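Local coordinates for protein probable adenylyl-sulfate kinase (Aeropyrum pernix, PDB 2YVU) that probably phosphorylates adenosine 5'-phosphosulfate at its 3' position with ATP, making the activated sulfate donor 3'-phosphoadenylyl sulfate, at residues A75-A78 and R79-R83. Sequence-based numbering, arbitrary orientation.
Sequences AWIA and RLLAR
Arg-79 sets one face of its guanidinium against the rim of the Trp-76 six-membered ring, CH2 of Trp-76 lying 3.4 Å from CZ of Arg-79. The two planes are nearly parallel, 18° apart. With CG anti to the backbone N (chi1 166°) and the chain extended as far as NE, Arg-79 runs alongside the indole, and its CD adds a CH-pi contact 4.2 Å from the centroid of that Trp-76 ring. Arginine suits this place because its flat head can lie against the ring rim while its N-H groups still reach salt bridges with Glu-109 and Glu-110. Replaced by an alanine, it would probably leave Glu-109 without this salt bridge and Glu-110 with Arg-83 alone of the two arginines, and strip the ring rim of its cover. At the ring's edge sits CD1 of Leu-80, 4.1 Å from CE3 of Trp-76. Elsewhere on the helix, Ile-77 and Leu-81, one turn apart, lie side by side, and each meets its own counterpart in the second subunit, where branched apolar side chains suit a dimer interface. The small side chain of Ala-78 packs on Val-88 of strand 87-91, consistent with close approach of helix to sheet, in the P-loop kinase fold.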
loop_
_atom_site.group_PDB
_atom_site.type_symbol
_atom_site.label_atom_id
_atom_site.label_comp_id
_atom_site.label_asym_id
_atom_site.label_seq_id
_atom_site.Cartn_x
_atom_site.Cartn_y
_atom_site.Cartn_z
ATOM N N ALA A 75 -3.095 5.088 -5.078
ATOM C CA ALA A 75 -3.458 4.462 -6.345
ATOM C C ALA A 75 -2.657 3.162 -6.562
ATOM O O ALA A 75 -3.152 2.170 -7.079
ATOM C CB ALA A 75 -3.178 5.437 -7.481
ATOM N N TRP A 76 -1.405 3.167 -6.164
ATOM C CA TRP A 76 -0.621 1.963 -6.358
ATOM C C TRP A 76 -1.001 0.846 -5.413
ATOM O O TRP A 76 -1.065 -0.316 -5.826
ATOM C CB TRP A 76 0.847 2.290 -6.242
ATOM C CG TRP A 76 1.381 2.662 -7.585
ATOM C CD1 TRP A 76 1.582 3.918 -8.082
ATOM C CD2 TRP A 76 1.733 1.751 -8.628
ATOM N NE1 TRP A 76 2.044 3.843 -9.371
ATOM C CE2 TRP A 76 2.148 2.523 -9.731
ATOM C CE3 TRP A 76 1.737 0.352 -8.733
ATOM C CZ2 TRP A 76 2.570 1.943 -10.935
ATOM C CZ3 TRP A 76 2.159 -0.228 -9.932
ATOM C CH2 TRP A 76 2.571 0.570 -11.015
ATOM N N ILE A 77 -1.267 1.204 -4.155
ATOM C CA ILE A 77 -1.660 0.237 -3.138
ATOM C C ILE A 77 -2.993 -0.362 -3.579
ATOM O O ILE A 77 -3.212 -1.563 -3.478
ATOM C CB ILE A 77 -1.834 0.916 -1.770
ATOM C CG1 ILE A 77 -0.485 1.482 -1.300
ATOM C CG2 ILE A 77 -2.448 -0.053 -0.773
ATOM C CD1 ILE A 77 -0.545 2.336 0.002
ATOM N N ALA A 78 -3.877 0.488 -4.076
ATOM C CA ALA A 78 -5.181 0.027 -4.556
ATOM C C ALA A 78 -5.015 -0.902 -5.763
ATOM O O ALA A 78 -5.696 -1.896 -5.885
ATOM C CB ALA A 78 -6.045 1.225 -4.952
ATOM N N ARG A 79 -4.102 -0.559 -6.658
ATOM C CA ARG A 79 -3.873 -1.366 -7.845
ATOM C C ARG A 79 -3.326 -2.756 -7.465
ATOM O O ARG A 79 -3.778 -3.787 -7.981
ATOM C CB ARG A 79 -2.920 -0.604 -8.775
ATOM C CG ARG A 79 -2.294 -1.416 -9.899
ATOM C CD ARG A 79 -1.533 -0.485 -10.856
ATOM N NE ARG A 79 -0.725 -1.195 -11.849
ATOM C CZ ARG A 79 -0.087 -0.602 -12.861
ATOM N NH1 ARG A 79 -0.161 0.713 -13.032
ATOM N NH2 ARG A 79 0.642 -1.321 -13.700
ATOM N N LEU A 80 -2.362 -2.783 -6.545
ATOM C CA LEU A 80 -1.793 -4.042 -6.100
ATOM C C LEU A 80 -2.855 -4.918 -5.444
ATOM O O LEU A 80 -2.927 -6.110 -5.699
ATOM C CB LEU A 80 -0.668 -3.794 -5.100
ATOM C CG LEU A 80 0.782 -3.891 -5.580
ATOM C CD1 LEU A 80 0.941 -3.305 -6.949
ATOM C CD2 LEU A 80 1.669 -3.164 -4.560
ATOM N N LEU A 81 -3.672 -4.341 -4.582
ATOM C CA LEU A 81 -4.690 -5.151 -3.920
ATOM C C LEU A 81 -5.703 -5.666 -4.945
ATOM O O LEU A 81 -6.061 -6.853 -4.963
ATOM C CB LEU A 81 -5.409 -4.327 -2.841
ATOM C CG LEU A 81 -4.641 -4.044 -1.530
ATOM C CD1 LEU A 81 -5.316 -2.908 -0.749
ATOM C CD2 LEU A 81 -4.592 -5.305 -0.676
ATOM N N ALA A 82 -6.145 -4.771 -5.817
ATOM C CA ALA A 82 -7.153 -5.134 -6.800
ATOM C C ALA A 82 -6.693 -6.189 -7.797
ATOM O O ALA A 82 -7.482 -7.051 -8.186
ATOM C CB ALA A 82 -7.650 -3.876 -7.527
ATOM N N ARG A 83 -5.435 -6.135 -8.223
ATOM C CA ARG A 83 -4.968 -7.149 -9.155
ATOM C C ARG A 83 -4.860 -8.490 -8.446
ATOM O O ARG A 83 -4.617 -9.514 -9.089
ATOM C CB ARG A 83 -3.623 -6.764 -9.807
ATOM C CG ARG A 83 -2.367 -6.855 -8.950
ATOM C CD ARG A 83 -1.253 -6.165 -9.721
ATOM N NE ARG A 83 0.089 -6.323 -9.156
ATOM C CZ ARG A 83 1.134 -5.614 -9.578
ATOM N NH1 ARG A 83 0.960 -4.715 -10.546
ATOM N NH2 ARG A 83 2.344 -5.808 -9.065
#